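Local coordinates for Non-catalytic protein 1 (PDB 1WCU) that is a non-catalytic family 29 carbohydrate-binding module from the fungus Piromyces equi, and probably binds plant cell-wall polysaccharides, at residues E73-V78 and A89-S94; G46-K51 and I117-G122; G61-L66 and E103-V108. One frame throughout, in Å; residues are numbered along the deposited sequence.

Contact 1 of 3, residues E73-V78 and A89-S94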
loop_
_atom_site.group_PDB
_atom_site.type_symbol
_atom_site.label_atom_id
_atom_site.label_comp_id
_atom_site.label_asym_id
_atom_site.label_seq_id
_atom_site.Cartn_x
_atom_site.Cartn_y
_atom_site.Cartn_z
ATOM N N GLU A 73 6.420 -12.306 3.422
ATOM C CA GLU A 73 7.206 -11.096 3.218
ATOM C C GLU A 73 6.967 -10.630 1.801
ATOM O O GLU A 73 6.387 -11.358 0.987
ATOM C CB GLU A 73 8.689 -11.365 3.454
ATOM C CG GLU A 73 9.298 -12.432 2.547
ATOM C CD GLU A 73 10.737 -12.755 2.902
ATOM O OE1 GLU A 73 11.034 -12.941 4.107
ATOM O OE2 GLU A 73 11.579 -12.824 1.984
ATOM N N GLY A 74 7.448 -9.442 1.472
ATOM C CA GLY A 74 7.249 -8.961 0.122
ATOM C C GLY A 74 7.612 -7.523 -0.125
ATOM O O GLY A 74 8.432 -6.956 0.575
ATOM N N LEU A 75 7.007 -6.953 -1.171
ATOM C CA LEU A 75 7.372 -5.647 -1.692
ATOM C C LEU A 75 6.203 -4.684 -1.682
ATOM O O LEU A 75 5.040 -5.079 -1.812
ATOM C CB LEU A 75 7.871 -5.789 -3.127
ATOM C CG LEU A 75 9.196 -6.558 -3.279
ATOM C CD1 LEU A 75 9.586 -6.797 -4.709
ATOM C CD2 LEU A 75 10.324 -5.847 -2.585
ATOM N N VAL A 76 6.521 -3.411 -1.477
ATOM C CA VAL A 76 5.595 -2.293 -1.681
ATOM C C VAL A 76 6.117 -1.470 -2.865
ATOM O O VAL A 76 7.314 -1.185 -2.979
ATOM C CB VAL A 76 5.455 -1.447 -0.406
ATOM C CG1 VAL A 76 4.464 -0.311 -0.600
ATOM C CG2 VAL A 76 4.997 -2.331 0.750
ATOM N N LYS A 77 5.206 -1.142 -3.776
ATOM C CA LYS A 77 5.559 -0.466 -5.015
ATOM C C LYS A 77 4.523 0.609 -5.322
ATOM O O LYS A 77 3.458 0.651 -4.715
ATOM C CB LYS A 77 5.580 -1.456 -6.183
ATOM C CG LYS A 77 6.410 -2.719 -5.976
ATOM C CD LYS A 77 6.278 -3.633 -7.164
ATOM C CE LYS A 77 7.083 -4.918 -7.071
ATOM N NZ LYS A 77 7.273 -5.424 -8.441
ATOM N N VAL A 78 4.829 1.440 -6.308
ATOM C CA VAL A 78 3.844 2.327 -6.927
ATOM C C VAL A 78 3.737 2.020 -8.424
ATOM O O VAL A 78 4.684 1.518 -9.029
ATOM C CB VAL A 78 4.160 3.847 -6.698
ATOM C CG1 VAL A 78 4.151 4.163 -5.211
ATOM C CG2 VAL A 78 5.460 4.251 -7.330
ATOM N N ALA A 89 5.812 -0.887 -12.638
ATOM C CA ALA A 89 5.818 -0.688 -11.191
ATOM C C ALA A 89 7.224 -0.372 -10.681
ATOM O O ALA A 89 8.246 -0.800 -11.269
ATOM C CB ALA A 89 5.265 -1.899 -10.479
ATOM N N PHE A 90 7.278 0.410 -9.609
ATOM C CA PHE A 90 8.531 0.886 -9.035
ATOM C C PHE A 90 8.582 0.564 -7.559
ATOM O O PHE A 90 7.694 0.971 -6.809
ATOM C CB PHE A 90 8.668 2.398 -9.271
ATOM C CG PHE A 90 8.588 2.769 -10.717
ATOM C CD1 PHE A 90 7.368 2.949 -11.341
ATOM C CD2 PHE A 90 9.742 2.869 -11.479
ATOM C CE1 PHE A 90 7.297 3.240 -12.692
ATOM C CE2 PHE A 90 9.659 3.162 -12.835
ATOM C CZ PHE A 90 8.439 3.350 -13.418
ATOM N N ASN A 91 9.627 -0.146 -7.138
ATOM C CA ASN A 91 9.733 -0.586 -5.765
ATOM C C ASN A 91 10.036 0.602 -4.866
ATOM O O ASN A 91 10.931 1.395 -5.175
ATOM C CB ASN A 91 10.841 -1.645 -5.574
ATOM C CG ASN A 91 10.304 -3.104 -5.631
ATOM O OD1 ASN A 91 10.738 -3.944 -6.453
ATOM N ND2 ASN A 91 9.408 -3.423 -4.700
ATOM N N VAL A 92 9.318 0.703 -3.749
ATOM C CA VAL A 92 9.580 1.723 -2.734
ATOM C C VAL A 92 9.989 1.145 -1.383
ATOM O O VAL A 92 10.491 1.872 -0.526
ATOM C CB VAL A 92 8.400 2.717 -2.548
ATOM C CG1 VAL A 92 8.126 3.456 -3.847
ATOM C CG2 VAL A 92 7.150 2.042 -2.010
ATOM N N GLY A 93 9.803 -0.157 -1.181
ATOM C CA GLY A 93 10.212 -0.761 0.085
ATOM C C GLY A 93 9.840 -2.214 0.180
ATOM O O GLY A 93 9.314 -2.769 -0.782
ATOM N N SER A 94 10.164 -2.830 1.318
ATOM C CA SER A 94 9.839 -4.231 1.567
ATOM C C SER A 94 9.196 -4.368 2.926
ATOM O O SER A 94 9.422 -3.525 3.797
ATOM C CB SER A 94 11.085 -5.096 1.508
ATOM O OG SER A 94 11.996 -4.724 2.507
HETATM O O HOH W 1 9.343 -3.270 -9.971
#
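V76 O takes two backbone donors from the opposite strand. V92 N reaches V76 O at 2.9 Å with a nearly straight N-H...O angle of 169°, while G93 N comes to it at 3.2 Å and a more bent 143°. Two successive residues thus face V76, which defines a classic beta bulge, and the antiparallel register moves by one between V76 and K77. V76 N gives its proton to G93 O within the bulge; beyond it V78 and F90 bond to each other in both directions.

Side chains sort to two faces. On the face of L75, K77 and N91, in the conformer described, the N91 side chain crosses that of L75 at about a right angle, with ND2 close to L75 CB and K77 CG; a second conformer makes these contacts tentative. The extended lysine chain carries CD to 3.9 Å from A89 CB, and a water that donates to A89 O accepts a weak hydrogen bond from K77 NZ at 3.4 Å. On the face of V76 and V78, V76 CG1 touches CG2 of the bulge residue V92 at 3.8 Å. With V92 CG1 anti to the carbonyl carbon (chi1 -61°), CG2 falls between backbone N and carbonyl carbon and comes close to V76 O.

Further out, F106 of strand 101-109 covers V76 and V92, and the F90 ring meets Y84 edge-to-face. Strand 90-98 is outermost in its sheet within this chain. At this edge of a beta-sandwich, the doubly accepting V76 O keeps both bulge N-H groups bonded, so the hairpin can absorb an extra residue while its valines pack inward on F106.

Contact 2 of 3, residues G46-K51 and I117-G122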
loop_
_atom_site.group_PDB
_atom_site.type_symbol
_atom_site.label_atom_id
_atom_site.label_comp_id
_atom_site.label_asym_id
_atom_site.label_seq_id
_atom_site.Cartn_x
_atom_site.Cartn_y
_atom_site.Cartn_z
ATOM N N GLY A 46 1.190 -12.504 -6.315
ATOM C CA GLY A 46 -0.054 -11.756 -6.333
ATOM C C GLY A 46 0.030 -10.460 -5.568
ATOM O O GLY A 46 0.838 -10.335 -4.650
ATOM N N ALA A 47 -0.845 -9.532 -5.925
ATOM C CA ALA A 47 -0.812 -8.166 -5.406
ATOM C C ALA A 47 -2.187 -7.587 -5.179
ATOM O O ALA A 47 -3.131 -7.901 -5.905
ATOM C CB ALA A 47 -0.113 -7.264 -6.373
ATOM N N ILE A 48 -2.270 -6.671 -4.216
ATOM C CA ILE A 48 -3.297 -5.631 -4.271
ATOM C C ILE A 48 -2.670 -4.385 -4.894
ATOM O O ILE A 48 -1.451 -4.189 -4.828
ATOM C CB ILE A 48 -3.923 -5.306 -2.907
ATOM C CG1 ILE A 48 -2.857 -4.889 -1.889
ATOM C CG2 ILE A 48 -4.796 -6.439 -2.446
ATOM C CD1 ILE A 48 -3.445 -4.271 -0.650
ATOM N N SER A 49 -3.483 -3.560 -5.535
ATOM C CA SER A 49 -3.011 -2.281 -6.069
ATOM C C SER A 49 -4.114 -1.252 -5.816
ATOM O O SER A 49 -5.184 -1.287 -6.447
ATOM C CB SER A 49 -2.649 -2.393 -7.543
ATOM O OG SER A 49 -2.144 -1.142 -7.972
ATOM N N LEU A 50 -3.879 -0.378 -4.843
ATOM C CA LEU A 50 -4.933 0.466 -4.320
ATOM C C LEU A 50 -4.932 1.786 -5.081
ATOM O O LEU A 50 -4.037 2.635 -4.916
ATOM C CB LEU A 50 -4.777 0.658 -2.807
ATOM C CG LEU A 50 -4.766 -0.671 -2.037
ATOM C CD1 LEU A 50 -4.483 -0.399 -0.560
ATOM C CD2 LEU A 50 -6.085 -1.448 -2.205
ATOM N N LYS A 51 -5.937 1.908 -5.937
ATOM C CA LYS A 51 -6.131 3.026 -6.867
ATOM C C LYS A 51 -6.924 4.144 -6.208
ATOM O O LYS A 51 -7.959 3.906 -5.595
ATOM C CB LYS A 51 -6.870 2.508 -8.122
ATOM C CG LYS A 51 -7.470 3.575 -9.041
ATOM C CD LYS A 51 -6.423 4.319 -9.885
ATOM C CE LYS A 51 -7.146 5.308 -10.817
ATOM N NZ LYS A 51 -6.309 5.935 -11.883
ATOM N N ILE A 117 -0.970 2.232 -5.076
ATOM C CA ILE A 117 -0.076 1.642 -4.094
ATOM C C ILE A 117 -0.201 0.114 -4.168
ATOM O O ILE A 117 -1.271 -0.449 -3.898
ATOM C CB ILE A 117 -0.429 2.115 -2.660
ATOM C CG1 ILE A 117 -0.270 3.629 -2.549
ATOM C CG2 ILE A 117 0.461 1.396 -1.634
ATOM C CD1 ILE A 117 -0.818 4.245 -1.263
ATOM N N ILE A 118 0.903 -0.549 -4.477
ATOM C CA ILE A 118 0.963 -2.006 -4.622
ATOM C C ILE A 118 1.571 -2.660 -3.392
ATOM O O ILE A 118 2.578 -2.189 -2.876
ATOM C CB ILE A 118 1.860 -2.373 -5.830
ATOM C CG1 ILE A 118 1.192 -1.988 -7.156
ATOM C CG2 ILE A 118 2.206 -3.860 -5.838
ATOM C CD1 ILE A 118 2.188 -1.893 -8.311
ATOM N N VAL A 119 0.947 -3.732 -2.916
ATOM C CA VAL A 119 1.543 -4.615 -1.894
ATOM C C VAL A 119 1.535 -5.995 -2.526
ATOM O O VAL A 119 0.503 -6.419 -3.037
ATOM C CB VAL A 119 0.774 -4.619 -0.562
ATOM C CG1 VAL A 119 1.472 -5.489 0.482
ATOM C CG2 VAL A 119 0.655 -3.193 -0.026
ATOM N N GLN A 120 2.672 -6.688 -2.502
ATOM C CA GLN A 120 2.851 -7.908 -3.280
ATOM C C GLN A 120 3.602 -8.980 -2.483
ATOM O O GLN A 120 4.560 -8.668 -1.765
ATOM C CB GLN A 120 3.593 -7.552 -4.589
ATOM C CG GLN A 120 3.507 -8.557 -5.674
ATOM C CD GLN A 120 3.756 -7.980 -7.081
ATOM O OE1 GLN A 120 4.242 -6.842 -7.282
ATOM N NE2 GLN A 120 3.419 -8.772 -8.060
ATOM N N ASP A 121 3.152 -10.225 -2.603
ATOM C CA ASP A 121 3.748 -11.383 -1.908
ATOM C C ASP A 121 4.935 -11.963 -2.660
ATOM O O ASP A 121 4.754 -12.725 -3.594
ATOM C CB ASP A 121 2.678 -12.475 -1.721
ATOM C CG ASP A 121 3.161 -13.641 -0.898
ATOM O OD1 ASP A 121 4.244 -13.552 -0.262
ATOM O OD2 ASP A 121 2.391 -14.615 -0.794
ATOM N N GLY A 122 6.144 -11.647 -2.209
ATOM C CA GLY A 122 7.352 -12.018 -2.946
ATOM C C GLY A 122 7.563 -13.512 -3.096
ATOM O O GLY A 122 7.833 -13.985 -4.205
#
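I118 lies opposite S49 in a non-hydrogen-bonded antiparallel pair, and its side chain reaches A47, I48 and S49. CB stands 3.9 Å from I48 O. From there the branches part: CG2, anti to the backbone N, passes I48 O and approaches A47 CB at 4.2 Å, whereas CG1, anti to the carbonyl carbon (chi1 -70°), meets S49 OG at 3.5 Å. I118 CD1 continues to 3.8 Å from A89 CB; the side chain also touches K77 and Q79 of strand 74-79. Cutting I118 back to alanine would take away CG1, CG2 and CD1 and is likely to leave a gap beside A47 CB and S49.

S49 OG hydrogen-bonds to Q79 OE1, so the isoleucine covers a hydroxyl that is already satisfied. Q120 lays CG 3.9 Å from A47 CB on the same face. A47 and Q120 also touch W25, on a face that, as in related CBM29 modules, probably contributes to carbohydrate binding. On the reverse face I48 and V119 run side by side, I48 CG1 3.9 Å from V119 CB, both touching M131.

Five backbone bonds tie these interior strands of the five-stranded sheet, whose directions differ by 167°; the shortest, L50 N to I117 O, is 2.8 Å. The chemistry implies an aliphatic face of I48, L50 and V119 packed on strand 129-137, and a mixed face on which S49 OG and Q120 NE2 find partners in Q79 and Y45 O.

Contact 3 of 3, residues G61-L66 and E103-V108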
loop_
_atom_site.group_PDB
_atom_site.type_symbol
_atom_site.label_atom_id
_atom_site.label_comp_id
_atom_site.label_asym_id
_atom_site.label_seq_id
_atom_site.Cartn_x
_atom_site.Cartn_y
_atom_site.Cartn_z
ATOM N N GLY A 61 6.066 12.177 -5.321
ATOM C CA GLY A 61 6.877 11.905 -4.131
ATOM C C GLY A 61 5.986 11.654 -2.929
ATOM O O GLY A 61 4.864 11.179 -3.078
ATOM N N GLY A 62 6.487 11.973 -1.743
ATOM C CA GLY A 62 5.742 11.789 -0.502
ATOM C C GLY A 62 6.142 10.538 0.268
ATOM O O GLY A 62 7.265 10.029 0.135
ATOM N N CYS A 63 5.202 10.053 1.074
ATOM C CA CYS A 63 5.452 8.944 1.986
ATOM C C CYS A 63 4.258 8.015 2.005
ATOM O O CYS A 63 3.112 8.478 2.085
ATOM C CB CYS A 63 5.704 9.481 3.379
ATOM S SG CYS A 63 6.274 8.201 4.560
ATOM N N ILE A 64 4.527 6.718 1.940
ATOM C CA ILE A 64 3.508 5.699 2.139
ATOM C C ILE A 64 3.745 5.048 3.502
ATOM O O ILE A 64 4.826 4.507 3.761
ATOM C CB ILE A 64 3.550 4.628 1.011
ATOM C CG1 ILE A 64 3.177 5.245 -0.348
ATOM C CG2 ILE A 64 2.627 3.451 1.322
ATOM C CD1 ILE A 64 3.580 4.428 -1.554
ATOM N N TYR A 65 2.725 5.096 4.352
ATOM C CA TYR A 65 2.719 4.478 5.680
ATOM C C TYR A 65 1.695 3.355 5.687
ATOM O O TYR A 65 0.597 3.501 5.127
ATOM C CB TYR A 65 2.348 5.510 6.748
ATOM C CG TYR A 65 2.129 4.943 8.126
ATOM C CD1 TYR A 65 0.909 4.418 8.486
ATOM C CD2 TYR A 65 3.144 4.942 9.074
ATOM C CE1 TYR A 65 0.697 3.895 9.764
ATOM C CE2 TYR A 65 2.940 4.411 10.349
ATOM C CZ TYR A 65 1.721 3.897 10.678
ATOM O OH TYR A 65 1.500 3.362 11.943
ATOM N N LEU A 66 2.033 2.241 6.326
ATOM C CA LEU A 66 1.035 1.225 6.696
ATOM C C LEU A 66 1.575 0.335 7.796
ATOM O O LEU A 66 2.791 0.336 8.075
ATOM C CB LEU A 66 0.599 0.386 5.486
ATOM C CG LEU A 66 1.535 -0.726 5.009
ATOM C CD1 LEU A 66 0.814 -1.623 3.998
ATOM C CD2 LEU A 66 2.785 -0.166 4.408
ATOM N N GLU A 103 4.851 -1.136 11.938
ATOM C CA GLU A 103 4.774 0.078 11.152
ATOM C C GLU A 103 5.884 0.134 10.120
ATOM O O GLU A 103 7.042 -0.215 10.421
ATOM C CB GLU A 103 4.937 1.317 12.046
ATOM C CG GLU A 103 3.951 1.429 13.196
ATOM C CD GLU A 103 4.132 2.727 13.969
ATOM O OE1 GLU A 103 4.940 2.747 14.925
ATOM O OE2 GLU A 103 3.460 3.709 13.641
ATOM N N TYR A 104 5.541 0.605 8.923
ATOM C CA TYR A 104 6.494 0.886 7.872
ATOM C C TYR A 104 6.215 2.266 7.281
ATOM O O TYR A 104 5.045 2.647 7.113
ATOM C CB TYR A 104 6.353 -0.138 6.749
ATOM C CG TYR A 104 6.656 -1.581 7.123
ATOM C CD1 TYR A 104 5.682 -2.409 7.675
ATOM C CD2 TYR A 104 7.917 -2.127 6.906
ATOM C CE1 TYR A 104 5.964 -3.723 8.025
ATOM C CE2 TYR A 104 8.194 -3.444 7.240
ATOM C CZ TYR A 104 7.213 -4.233 7.800
ATOM O OH TYR A 104 7.470 -5.563 8.106
ATOM N N LYS A 105 7.281 2.974 6.930
ATOM C CA LYS A 105 7.214 4.223 6.168
ATOM C C LYS A 105 8.155 4.107 4.983
ATOM O O LYS A 105 9.330 3.793 5.167
ATOM C CB LYS A 105 7.678 5.408 7.009
ATOM C CG LYS A 105 6.689 5.862 8.036
ATOM C CD LYS A 105 7.051 7.216 8.634
ATOM C CE LYS A 105 8.391 7.204 9.357
ATOM N NZ LYS A 105 8.638 8.450 10.152
ATOM N N PHE A 106 7.648 4.365 3.781
ATOM C CA PHE A 106 8.425 4.252 2.539
ATOM C C PHE A 106 8.451 5.596 1.819
ATOM O O PHE A 106 7.412 6.178 1.551
ATOM C CB PHE A 106 7.864 3.184 1.606
ATOM C CG PHE A 106 7.677 1.828 2.256
ATOM C CD1 PHE A 106 8.766 1.107 2.695
ATOM C CD2 PHE A 106 6.419 1.307 2.437
ATOM C CE1 PHE A 106 8.597 -0.141 3.291
ATOM C CE2 PHE A 106 6.250 0.071 3.030
ATOM C CZ PHE A 106 7.339 -0.648 3.438
ATOM N N GLU A 107 9.640 6.090 1.510
ATOM C CA GLU A 107 9.790 7.315 0.753
ATOM C C GLU A 107 9.522 7.050 -0.719
ATOM O O GLU A 107 10.084 6.115 -1.308
ATOM C CB GLU A 107 11.216 7.863 0.920
ATOM C CG GLU A 107 11.577 8.157 2.375
ATOM C CD GLU A 107 12.975 8.736 2.573
ATOM O OE1 GLU A 107 13.736 8.830 1.588
ATOM O OE2 GLU A 107 13.315 9.064 3.732
ATOM N N VAL A 108 8.658 7.862 -1.314
ATOM C CA VAL A 108 8.412 7.792 -2.744
ATOM C C VAL A 108 9.323 8.809 -3.421
ATOM O O VAL A 108 9.325 9.995 -3.063
ATOM C CB VAL A 108 6.925 8.074 -3.076
ATOM C CG1 VAL A 108 6.668 8.038 -4.586
ATOM C CG2 VAL A 108 6.010 7.077 -2.366
HETATM O O HOH W 2 9.450 12.526 -1.987
#
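The Y65 ring and the E103 carboxylate stand nearly perpendicular, their planes 81° apart, with the hydroxyl meeting the acid: Y65 OH lies 2.6 Å from E103 OE2, and Q67 OE1 is a second polar neighbour of the same hydroxyl. E103 OE2 lies at the ring's edge, in its plane, as does K105 CG, 3.8 Å from Y65 CD2. The ring gets there because CG is anti to the backbone N (chi1 172°). H144 stacks on Y65, and K105 NZ turns away to the carbonyls of C141 and H144.

These strands belong to the sheet opposite the one that holds strand 74-79, in a beta-sandwich consistent with a carbohydrate-binding module. C63, on the Y65 side, is disulfide-bonded to C141, and its SG approaches K105 CB at 4.0 Å.

On the inward face L66 crosses F106 obliquely, CD2 reaching the ring edge 3.7 Å from F106 CE2, while I64 CD1 crosses to V108 CG2, also at 3.7 Å. The I64-F106 and L66-Y104 pairs are regular; I64 N donates to F106 O with a nearly straight N-H...O angle of 169°. At the far end a water accepts from G62 N and donates to V108 O, bridging the strands where the backbone angles of G62 call for glycine.

Contacts 1 and 2 share one five-stranded sheet: strands 74-79 and 116-121 are neighbours in it, joined by probable hydrogen bonds from I118 N to K77 O and from Q120 N to L75 O. Contact 2, fully buried, is regular and largely aliphatic. Contact 1 lies at the surface, where the outermost strand within this chain carries a bulge and an exposed amide. Contact 3, partly buried, belongs to the other sheet and combines an apolar inner face with a polar, disulfide-bearing outer one. F106 links it to contact 1, its CE2 3.5 Å from V76 CG2; contact 2 reaches it more lightly, through I117 CG1 and I64 CD1.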